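Tudor domain-containing protein 1 (Homo sapiens, PDB 5M9N) probably supports transposon silencing in the male germ line through the piRNA pathway, its Tudor domains recognising arginine-methylated partners such as Piwi proteins. Local coordinates at residues Y71-Y82 / L128-L138; F81-C89 / R101-E111. All blocks are in the same frame, centred on the assembly; numbering follows the deposited sequence.

Both contacts belong to the same extended Tudor domain and lie with their centres about 12 Å apart. Contact 1 ties the end of helix 58-73 and the loop after it to strand 131-132 and its flanks; contact 2 pairs strand 88-92 with strand 99-109. Phe81 and Tyr82 serve in both, and strands 131-132 and 88-92 are neighbours in one antiparallel sheet. Direct joints also exist: Leu138 O lies 2.9 Å from Arg101 NH1, a probable hydrogen bond, as is Leu128 N to Glu111 O at 2.9 Å. Cys132 O packs against Cys89 CB at 3.3 Å. A 1,2-ethanediol, probably from the crystallisation liquor, touches both contacts beside Phe81 and Tyr82.

Contact 1: Y71-Y82 / L128-L138; sequences YCDQLPPRSDFY and LMRLCPIIPKL. With EDO (1,2-ethanediol), chain D.
Cys72 and Cys132 form a disulfide that staples the end of helix 58-73 to edge strand 131-132 of the Tudor barrel, an SH3-like fold. Cys72 SG and Cys132 SG are 2.2 Å apart and the torsion about the bond is -84°, near the quarter turn preferred by disulfides. Leu75 packs on this bridge through CD2, and Cys90 of the adjacent strand 88-92 and Trp99 of strand 99-109 also touch it.

The one direct hydrogen bond between the segments runs from Tyr71 OH to Pro133 O at 2.7 Å. This oxygen lies in the plane of the tyrosine ring, whereas the hydroxyl sits well above the carbonyl plane.

Apolar packing does the rest. The Tyr71 ring, swung away from the main-chain nitrogen at chi1 158°, lies between Leu138 CD1 on one face and Leu75 CD1 on the other; Leu138 makes the CH-pi contact, 3.8 Å from its CD1 to the Tyr71 ring centroid. Cys132 SG approaches the same ring obliquely, and the Ile135 branches CG1 and CG2 meet its CE1 corner.

Further along the loop, Phe81 lays its ring against Pro133, the two side chains running in opposite directions. Pro133 CD stands 3.7 Å from the Phe81 ring centroid, only 6° off the normal, while Pro133 CB reaches Phe81 CE1 at 3.6 Å.

Contact 2: F81-C89 / R101-E111; sequences FYPAIGDIC and RASVLAYASEE. With EDO (1,2-ethanediol), chain D.
Gly86 N, Val104 N, Cys89 N and Ala102 N each donate to a carbonyl across the contact, in an antiparallel ladder between strands 88-92 and 99-109 that runs on into the preceding turn through Gly86 and Asp87. Gly86 N reaches Val104 O at 2.8 Å, and Val104 N bonds to Asp87 O at 2.9 Å with 168° at the hydrogen. Cys89 and Ala102 form a hydrogen-bonded pair, joined both ways, while Ile88 and Ser103 form a non-hydrogen-bonded pair with CA atoms 4.6 Å apart.

Beside this ladder, Val104 CG2 lies 3.8 Å from Pro83 CB and also touches Cys89 SG, and Val104 CB sits against Ala84 O. Ile85 CD1 comes in at the edge of the Tyr107 ring, 3.7 Å from Tyr107 CD1. Tyr107 OH donates to Pro83 O at 2.7 Å, in the carbonyl plane and on a lone pair.

Ala84 to Asp87 form a type II turn, closed by Asp87 N to Ala84 O, which brings Gly86 N and Asp87 O to face Val104; Gly86 has phi 88°, where a side chain would be jammed against the preceding carbonyl. Asp87 OD2 accepts Ala84 N from above the carboxylate plane, and its OD1 pairs with Lys21. Beyond the turn, Val113 of strand 112-117 packs on both Val104 and Tyr107.

Chemically, the loop entering the Tudor barrel is held by a directed tyrosine bond as well as by strand pairing, so Pro83 O, outside the ladder, still has a hydrogen-bond donor.

Contact 1: Y71-Y82 / L128-L138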
loop_
_atom_site.group_PDB
_atom_site.type_symbol
_atom_site.label_atom_id
_atom_site.label_comp_id
_atom_site.label_asym_id
_atom_site.label_seq_id
_atom_site.Cartn_x
_atom_site.Cartn_y
_atom_site.Cartn_z
ATOM N N TYR A 71 19.082 -2.822 -10.477
ATOM C CA TYR A 71 18.635 -3.853 -11.364
ATOM C C TYR A 71 18.031 -3.243 -12.624
ATOM O O TYR A 71 18.412 -3.636 -13.734
ATOM C CB TYR A 71 17.635 -4.782 -10.643
ATOM C CG TYR A 71 16.714 -5.550 -11.569
ATOM C CD1 TYR A 71 17.134 -6.720 -12.211
ATOM C CD2 TYR A 71 15.424 -5.091 -11.812
ATOM C CE1 TYR A 71 16.280 -7.414 -13.082
ATOM C CE2 TYR A 71 14.557 -5.764 -12.688
ATOM C CZ TYR A 71 14.969 -6.928 -13.297
ATOM O OH TYR A 71 14.092 -7.562 -14.122
ATOM N N CYS A 72 17.101 -2.301 -12.460
ATOM C CA CYS A 72 16.462 -1.677 -13.616
ATOM C C CYS A 72 17.436 -0.895 -14.482
ATOM O O CYS A 72 17.267 -0.871 -15.690
ATOM C CB CYS A 72 15.270 -0.802 -13.214
ATOM S SG CYS A 72 13.900 -1.778 -12.542
ATOM N N ASP A 73 18.498 -0.340 -13.885
ATOM C CA ASP A 73 19.551 0.331 -14.683
ATOM C C ASP A 73 20.338 -0.555 -15.646
ATOM O O ASP A 73 20.902 -0.051 -16.611
ATOM C CB ASP A 73 20.515 1.104 -13.770
ATOM C CG ASP A 73 19.853 2.305 -13.134
ATOM O OD1 ASP A 73 18.690 2.632 -13.445
ATOM O OD2 ASP A 73 20.465 2.923 -12.268
ATOM N N GLN A 74 20.375 -1.853 -15.395
ATOM C CA GLN A 74 21.059 -2.791 -16.260
ATOM C C GLN A 74 20.214 -3.349 -17.362
ATOM O O GLN A 74 20.733 -4.086 -18.219
ATOM C CB GLN A 74 21.574 -3.943 -15.463
ATOM C CG GLN A 74 22.657 -3.506 -14.513
ATOM C CD GLN A 74 23.100 -4.677 -13.709
ATOM O OE1 GLN A 74 23.923 -5.460 -14.164
ATOM N NE2 GLN A 74 22.519 -4.845 -12.526
ATOM N N LEU A 75 18.924 -3.039 -17.340
ATOM C CA LEU A 75 18.016 -3.430 -18.423
ATOM C C LEU A 75 18.116 -2.368 -19.537
ATOM O O LEU A 75 17.882 -1.178 -19.270
ATOM C CB LEU A 75 16.555 -3.551 -17.928
ATOM C CG LEU A 75 16.068 -4.845 -17.248
ATOM C CD1 LEU A 75 17.054 -5.426 -16.270
ATOM C CD2 LEU A 75 14.770 -4.584 -16.510
ATOM N N PRO A 76 18.448 -2.792 -20.783
ATOM C CA PRO A 76 18.494 -1.816 -21.870
ATOM C C PRO A 76 17.049 -1.521 -22.257
ATOM O O PRO A 76 16.481 -2.288 -23.029
ATOM C CB PRO A 76 19.238 -2.568 -22.982
ATOM C CG PRO A 76 18.944 -4.020 -22.738
ATOM C CD PRO A 76 18.487 -4.172 -21.306
ATOM N N PRO A 77 16.451 -0.423 -21.725
ATOM C CA PRO A 77 14.989 -0.286 -21.616
ATOM C C PRO A 77 14.252 -0.052 -22.960
ATOM O O PRO A 77 13.448 0.880 -23.092
ATOM C CB PRO A 77 14.844 0.918 -20.677
ATOM C CG PRO A 77 15.980 1.796 -21.074
ATOM C CD PRO A 77 17.111 0.882 -21.499
ATOM N N ARG A 78 14.506 -0.944 -23.920
ATOM C CA ARG A 78 13.983 -0.852 -25.274
ATOM C C ARG A 78 12.919 -1.931 -25.478
ATOM O O ARG A 78 13.191 -3.035 -25.967
ATOM C CB ARG A 78 15.111 -0.957 -26.316
ATOM C CG ARG A 78 14.680 -0.780 -27.782
ATOM C CD ARG A 78 15.286 0.459 -28.454
ATOM N NE ARG A 78 15.332 0.355 -29.926
ATOM C CZ ARG A 78 15.934 1.223 -30.753
ATOM N NH1 ARG A 78 16.564 2.307 -30.295
ATOM N NH2 ARG A 78 15.909 1.006 -32.064
ATOM N N SER A 79 11.725 -1.597 -24.994
ATOM C CA SER A 79 10.462 -1.857 -25.708
ATOM C C SER A 79 9.937 -3.307 -25.809
ATOM O O SER A 79 10.639 -4.276 -25.521
ATOM C CB SER A 79 10.517 -1.211 -27.126
ATOM O OG SER A 79 11.018 0.127 -27.096
ATOM N N ASP A 80 8.675 -3.415 -26.236
ATOM C CA ASP A 80 7.953 -4.689 -26.362
ATOM C C ASP A 80 7.664 -5.362 -24.994
ATOM O O ASP A 80 7.301 -6.539 -24.961
ATOM C CB ASP A 80 8.669 -5.655 -27.345
ATOM C CG ASP A 80 7.684 -6.464 -28.238
ATOM O OD1 ASP A 80 6.591 -6.877 -27.759
ATOM O OD2 ASP A 80 8.013 -6.689 -29.436
ATOM N N PHE A 81 7.786 -4.627 -23.875
ATOM C CA PHE A 81 7.323 -5.146 -22.568
ATOM C C PHE A 81 5.841 -4.802 -22.376
ATOM O O PHE A 81 5.434 -3.645 -22.328
ATOM C CB PHE A 81 8.201 -4.687 -21.394
ATOM C CG PHE A 81 7.791 -5.286 -20.071
ATOM C CD1 PHE A 81 7.653 -6.678 -19.922
ATOM C CD2 PHE A 81 7.494 -4.461 -18.971
ATOM C CE1 PHE A 81 7.251 -7.239 -18.694
ATOM C CE2 PHE A 81 7.095 -5.025 -17.756
ATOM C CZ PHE A 81 6.984 -6.408 -17.617
ATOM N N TYR A 82 5.042 -5.853 -22.332
ATOM C CA TYR A 82 3.635 -5.776 -22.199
ATOM C C TYR A 82 3.280 -6.789 -21.145
ATOM O O TYR A 82 2.920 -7.932 -21.468
ATOM C CB TYR A 82 2.918 -6.099 -23.534
ATOM C CG TYR A 82 3.061 -5.020 -24.566
ATOM C CD1 TYR A 82 2.158 -3.962 -24.634
ATOM C CD2 TYR A 82 4.093 -5.068 -25.503
ATOM C CE1 TYR A 82 2.311 -2.958 -25.591
ATOM C CE2 TYR A 82 4.249 -4.077 -26.472
ATOM C CZ TYR A 82 3.364 -3.023 -26.509
ATOM O OH TYR A 82 3.532 -2.053 -27.477
ATOM N N LEU A 128 4.153 2.688 -20.807
ATOM C CA LEU A 128 4.942 1.436 -20.836
ATOM C C LEU A 128 6.466 1.621 -20.759
ATOM O O LEU A 128 7.180 0.728 -20.273
ATOM C CB LEU A 128 4.581 0.581 -22.068
ATOM C CG LEU A 128 3.168 0.016 -22.172
ATOM C CD1 LEU A 128 3.009 -0.741 -23.482
ATOM C CD2 LEU A 128 2.868 -0.948 -21.080
ATOM N N MET A 129 6.953 2.789 -21.178
ATOM C CA MET A 129 8.359 3.093 -21.079
ATOM C C MET A 129 8.793 3.155 -19.585
ATOM O O MET A 129 9.959 2.989 -19.311
ATOM C CB MET A 129 8.688 4.413 -21.770
ATOM C CG MET A 129 8.246 4.543 -23.223
ATOM S SD MET A 129 9.424 3.656 -24.247
ATOM C CE MET A 129 8.579 3.687 -25.854
ATOM N N ARG A 130 7.851 3.333 -18.644
ATOM C CA ARG A 130 8.181 3.449 -17.198
ATOM C C ARG A 130 7.961 2.108 -16.503
ATOM O O ARG A 130 8.069 2.026 -15.277
ATOM C CB ARG A 130 7.430 4.660 -16.547
ATOM C CG ARG A 130 8.012 5.976 -17.078
ATOM C CD ARG A 130 7.317 7.301 -16.767
ATOM N NE ARG A 130 7.653 7.643 -15.447
ATOM C CZ ARG A 130 8.336 8.684 -14.992
ATOM N NH1 ARG A 130 8.740 9.725 -15.715
ATOM N NH2 ARG A 130 8.578 8.656 -13.735
ATOM N N LEU A 131 7.703 1.032 -17.266
ATOM C CA LEU A 131 7.647 -0.313 -16.661
ATOM C C LEU A 131 8.840 -1.137 -17.144
ATOM O O LEU A 131 9.258 -0.919 -18.248
ATOM C CB LEU A 131 6.355 -1.031 -16.948
ATOM C CG LEU A 131 5.064 -0.209 -16.799
ATOM C CD1 LEU A 131 3.870 -0.971 -17.405
ATOM C CD2 LEU A 131 4.830 0.132 -15.357
ATOM N N CYS A 132 9.308 -2.080 -16.309
ATOM C CA CYS A 132 10.551 -2.906 -16.404
ATOM C C CYS A 132 9.945 -4.280 -15.962
ATOM O O CYS A 132 9.131 -4.319 -15.015
ATOM C CB CYS A 132 11.710 -2.206 -15.407
ATOM S SG CYS A 132 13.003 -2.922 -14.232
ATOM N N PRO A 133 10.305 -5.423 -16.588
ATOM C CA PRO A 133 9.977 -6.680 -15.852
ATOM C C PRO A 133 10.781 -6.868 -14.548
ATOM O O PRO A 133 11.785 -6.191 -14.359
ATOM C CB PRO A 133 10.327 -7.782 -16.834
ATOM C CG PRO A 133 11.279 -7.152 -17.795
ATOM C CD PRO A 133 10.993 -5.696 -17.874
ATOM N N ILE A 134 10.273 -7.742 -13.667
ATOM C CA ILE A 134 10.868 -8.034 -12.363
ATOM C C ILE A 134 11.396 -9.457 -12.406
ATOM O O ILE A 134 10.978 -10.270 -13.244
ATOM C CB ILE A 134 9.850 -7.838 -11.185
ATOM C CG1 ILE A 134 10.581 -7.597 -9.837
ATOM C CG2 ILE A 134 8.850 -8.990 -11.113
ATOM C CD1 ILE A 134 9.772 -6.800 -8.827
ATOM N N ILE A 135 12.311 -9.749 -11.498
ATOM C CA ILE A 135 12.808 -11.121 -11.278
ATOM C C ILE A 135 12.466 -11.612 -9.874
ATOM O O ILE A 135 12.238 -10.791 -8.994
ATOM C CB ILE A 135 14.303 -11.215 -11.529
ATOM C CG1 ILE A 135 15.042 -10.181 -10.693
ATOM C CG2 ILE A 135 14.564 -11.023 -13.019
ATOM C CD1 ILE A 135 16.491 -10.540 -10.538
ATOM N N PRO A 136 12.439 -12.945 -9.655
ATOM C CA PRO A 136 11.963 -13.465 -8.369
ATOM C C PRO A 136 12.841 -13.059 -7.176
ATOM O O PRO A 136 12.319 -12.964 -6.074
ATOM C CB PRO A 136 11.986 -14.994 -8.561
ATOM C CG PRO A 136 12.106 -15.198 -10.026
ATOM C CD PRO A 136 12.928 -14.048 -10.490
ATOM N N LYS A 137 14.128 -12.788 -7.381
ATOM C CA LYS A 137 14.945 -12.253 -6.277
ATOM C C LYS A 137 14.320 -10.991 -5.688
ATOM O O LYS A 137 14.346 -10.815 -4.497
ATOM C CB LYS A 137 16.377 -11.956 -6.717
ATOM C CG LYS A 137 17.328 -11.442 -5.618
ATOM C CD LYS A 137 18.093 -12.568 -4.908
ATOM C CE LYS A 137 18.732 -12.136 -3.569
ATOM N NZ LYS A 137 19.625 -13.176 -2.956
ATOM N N LEU A 138 13.728 -10.131 -6.511
ATOM C CA LEU A 138 13.222 -8.856 -6.002
ATOM C C LEU A 138 11.848 -8.962 -5.332
ATOM O O LEU A 138 11.344 -7.947 -4.854
ATOM C CB LEU A 138 13.219 -7.802 -7.102
ATOM C CG LEU A 138 14.614 -7.354 -7.535
ATOM C CD1 LEU A 138 14.606 -6.633 -8.867
ATOM C CD2 LEU A 138 15.212 -6.464 -6.445
HETATM C C1 EDO D . 6.229 -1.003 -25.119
HETATM O O1 EDO D . 7.307 -1.678 -24.467
HETATM C C2 EDO D . 6.760 0.124 -25.990
HETATM O O2 EDO D . 7.708 0.885 -25.243
#

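Contact 2: F81-C89 / R101-E111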
loop_
_atom_site.group_PDB
_atom_site.type_symbol
_atom_site.label_atom_id
_atom_site.label_comp_id
_atom_site.label_asym_id
_atom_site.label_seq_id
_atom_site.Cartn_x
_atom_site.Cartn_y
_atom_site.Cartn_z
ATOM N N PHE A 81 7.786 -4.627 -23.875
ATOM C CA PHE A 81 7.323 -5.146 -22.568
ATOM C C PHE A 81 5.841 -4.802 -22.376
ATOM O O PHE A 81 5.434 -3.645 -22.328
ATOM C CB PHE A 81 8.201 -4.687 -21.394
ATOM C CG PHE A 81 7.791 -5.286 -20.071
ATOM C CD1 PHE A 81 7.653 -6.678 -19.922
ATOM C CD2 PHE A 81 7.494 -4.461 -18.971
ATOM C CE1 PHE A 81 7.251 -7.239 -18.694
ATOM C CE2 PHE A 81 7.095 -5.025 -17.756
ATOM C CZ PHE A 81 6.984 -6.408 -17.617
ATOM N N TYR A 82 5.042 -5.853 -22.332
ATOM C CA TYR A 82 3.635 -5.776 -22.199
ATOM C C TYR A 82 3.280 -6.789 -21.145
ATOM O O TYR A 82 2.920 -7.932 -21.468
ATOM C CB TYR A 82 2.918 -6.099 -23.534
ATOM C CG TYR A 82 3.061 -5.020 -24.566
ATOM C CD1 TYR A 82 2.158 -3.962 -24.634
ATOM C CD2 TYR A 82 4.093 -5.068 -25.503
ATOM C CE1 TYR A 82 2.311 -2.958 -25.591
ATOM C CE2 TYR A 82 4.249 -4.077 -26.472
ATOM C CZ TYR A 82 3.364 -3.023 -26.509
ATOM O OH TYR A 82 3.532 -2.053 -27.477
ATOM N N PRO A 83 3.309 -6.364 -19.859
ATOM C CA PRO A 83 2.853 -7.249 -18.795
ATOM C C PRO A 83 1.363 -7.551 -18.860
ATOM O O PRO A 83 0.589 -6.748 -19.413
ATOM C CB PRO A 83 3.219 -6.463 -17.533
ATOM C CG PRO A 83 3.176 -5.036 -17.942
ATOM C CD PRO A 83 3.753 -5.064 -19.337
ATOM N N ALA A 84 0.973 -8.693 -18.298
ATOM C CA ALA A 84 -0.400 -9.094 -18.222
ATOM C C ALA A 84 -1.028 -8.468 -17.030
ATOM O O ALA A 84 -0.296 -8.077 -16.074
ATOM C CB ALA A 84 -0.540 -10.621 -18.142
ATOM N N ILE A 85 -2.376 -8.396 -17.060
ATOM C CA ILE A 85 -3.168 -7.901 -15.946
ATOM C C ILE A 85 -2.870 -8.785 -14.771
ATOM O O ILE A 85 -2.861 -9.977 -14.900
ATOM C CB ILE A 85 -4.697 -7.837 -16.199
ATOM C CG1 ILE A 85 -5.034 -6.946 -17.414
ATOM C CG2 ILE A 85 -5.445 -7.385 -14.936
ATOM C CD1 ILE A 85 -4.255 -5.660 -17.509
ATOM N N GLY A 86 -2.523 -8.165 -13.659
ATOM C CA GLY A 86 -2.136 -8.881 -12.460
ATOM C C GLY A 86 -0.684 -9.272 -12.282
ATOM O O GLY A 86 -0.352 -9.899 -11.304
ATOM N N ASP A 87 0.190 -8.952 -13.215
ATOM C CA ASP A 87 1.572 -9.289 -13.064
ATOM C C ASP A 87 2.128 -8.278 -12.047
ATOM O O ASP A 87 1.613 -7.165 -11.926
ATOM C CB ASP A 87 2.364 -9.104 -14.357
ATOM C CG ASP A 87 2.204 -10.262 -15.315
ATOM O OD1 ASP A 87 1.517 -11.237 -14.975
ATOM O OD2 ASP A 87 2.836 -10.141 -16.370
ATOM N N ILE A 88 3.177 -8.692 -11.351
ATOM C CA ILE A 88 4.037 -7.719 -10.639
ATOM C C ILE A 88 5.157 -7.351 -11.588
ATOM O O ILE A 88 5.659 -8.202 -12.306
ATOM C CB ILE A 88 4.588 -8.310 -9.340
ATOM C CG1 ILE A 88 3.442 -8.754 -8.428
ATOM C CG2 ILE A 88 5.391 -7.261 -8.563
ATOM C CD1 ILE A 88 2.552 -7.626 -7.931
ATOM N N CYS A 89 5.524 -6.095 -11.636
ATOM C CA CYS A 89 6.691 -5.661 -12.414
ATOM C C CYS A 89 7.356 -4.503 -11.657
ATOM O O CYS A 89 7.022 -4.285 -10.491
ATOM C CB CYS A 89 6.254 -5.260 -13.815
ATOM S SG CYS A 89 5.170 -3.848 -13.908
ATOM N N ARG A 101 7.995 -1.561 -6.756
ATOM C CA ARG A 101 7.225 -2.749 -7.141
ATOM C C ARG A 101 5.761 -2.386 -7.402
ATOM O O ARG A 101 5.120 -1.568 -6.720
ATOM C CB ARG A 101 7.406 -3.850 -6.119
ATOM C CG ARG A 101 8.863 -4.188 -5.912
ATOM C CD ARG A 101 9.071 -5.386 -5.070
ATOM N NE ARG A 101 8.384 -5.316 -3.775
ATOM C CZ ARG A 101 8.534 -6.203 -2.820
ATOM N NH1 ARG A 101 9.333 -7.238 -2.952
ATOM N NH2 ARG A 101 7.872 -6.071 -1.705
ATOM N N ALA A 102 5.218 -2.934 -8.495
ATOM C CA ALA A 102 3.923 -2.486 -8.891
ATOM C C ALA A 102 3.114 -3.629 -9.527
ATOM O O ALA A 102 3.678 -4.466 -10.204
ATOM C CB ALA A 102 4.024 -1.348 -9.855
ATOM N N SER A 103 1.829 -3.645 -9.196
ATOM C CA SER A 103 0.844 -4.586 -9.779
ATOM C C SER A 103 0.208 -3.954 -10.981
ATOM O O SER A 103 -0.245 -2.851 -10.916
ATOM C CB SER A 103 -0.226 -4.841 -8.748
ATOM O OG SER A 103 -1.072 -5.860 -9.176
ATOM N N VAL A 104 0.128 -4.686 -12.085
ATOM C CA VAL A 104 -0.554 -4.188 -13.282
ATOM C C VAL A 104 -2.072 -4.287 -13.121
ATOM O O VAL A 104 -2.585 -5.389 -13.062
ATOM C CB VAL A 104 -0.073 -5.004 -14.471
ATOM C CG1 VAL A 104 -0.762 -4.562 -15.768
ATOM C CG2 VAL A 104 1.446 -4.903 -14.572
ATOM N N LEU A 105 -2.790 -3.173 -12.996
ATOM C CA LEU A 105 -4.223 -3.272 -12.650
ATOM C C LEU A 105 -5.111 -3.321 -13.907
ATOM O O LEU A 105 -6.093 -3.964 -13.888
ATOM C CB LEU A 105 -4.692 -2.155 -11.735
ATOM C CG LEU A 105 -3.858 -1.979 -10.430
ATOM C CD1 LEU A 105 -4.364 -0.771 -9.716
ATOM C CD2 LEU A 105 -3.991 -3.216 -9.594
ATOM N N ALA A 106 -4.683 -2.670 -14.978
ATOM C CA ALA A 106 -5.498 -2.447 -16.177
ATOM C C ALA A 106 -4.653 -1.704 -17.183
ATOM O O ALA A 106 -3.759 -0.898 -16.818
ATOM C CB ALA A 106 -6.769 -1.639 -15.855
ATOM N N TYR A 107 -4.921 -1.934 -18.470
ATOM C CA TYR A 107 -4.342 -1.054 -19.465
ATOM C C TYR A 107 -5.256 0.150 -19.608
ATOM O O TYR A 107 -6.490 0.004 -19.762
ATOM C CB TYR A 107 -4.139 -1.783 -20.814
ATOM C CG TYR A 107 -2.848 -2.512 -20.873
ATOM C CD1 TYR A 107 -2.644 -3.614 -20.093
ATOM C CD2 TYR A 107 -1.825 -2.099 -21.723
ATOM C CE1 TYR A 107 -1.418 -4.286 -20.087
ATOM C CE2 TYR A 107 -0.610 -2.766 -21.765
ATOM C CZ TYR A 107 -0.403 -3.862 -20.917
ATOM O OH TYR A 107 0.810 -4.573 -20.951
ATOM N N ALA A 108 -4.675 1.346 -19.582
ATOM C CA ALA A 108 -5.424 2.593 -19.859
ATOM C C ALA A 108 -5.514 2.934 -21.358
ATOM O O ALA A 108 -6.424 3.629 -21.777
ATOM C CB ALA A 108 -4.821 3.755 -19.141
ATOM N N SER A 109 -4.520 2.526 -22.113
ATOM C CA SER A 109 -4.559 2.614 -23.582
ATOM C C SER A 109 -3.682 1.467 -24.065
ATOM O O SER A 109 -3.216 0.615 -23.285
ATOM C CB SER A 109 -3.970 3.984 -24.031
ATOM O OG SER A 109 -2.600 4.142 -23.567
ATOM N N GLU A 110 -3.340 1.499 -25.337
ATOM C CA GLU A 110 -2.424 0.516 -25.874
ATOM C C GLU A 110 -1.041 0.678 -25.326
ATOM O O GLU A 110 -0.322 -0.291 -25.333
ATOM C CB GLU A 110 -2.360 0.586 -27.404
ATOM C CG GLU A 110 -3.714 0.367 -28.066
ATOM C CD GLU A 110 -4.127 -1.087 -28.139
ATOM O OE1 GLU A 110 -3.514 -1.942 -27.482
ATOM O OE2 GLU A 110 -5.056 -1.407 -28.935
ATOM N N GLU A 111 -0.654 1.893 -24.947
ATOM C CA GLU A 111 0.699 2.188 -24.482
ATOM C C GLU A 111 0.838 2.684 -23.006
ATOM O O GLU A 111 1.894 3.144 -22.629
ATOM C CB GLU A 111 1.316 3.210 -25.457
ATOM C CG GLU A 111 1.136 2.835 -26.970
ATOM C CD GLU A 111 1.838 1.518 -27.392
ATOM O OE1 GLU A 111 2.717 1.014 -26.636
ATOM O OE2 GLU A 111 1.529 0.971 -28.509
HETATM C C1 EDO D . 6.229 -1.003 -25.119
HETATM O O1 EDO D . 7.307 -1.678 -24.467
HETATM C C2 EDO D . 6.760 0.124 -25.990
HETATM O O2 EDO D . 7.708 0.885 -25.243
#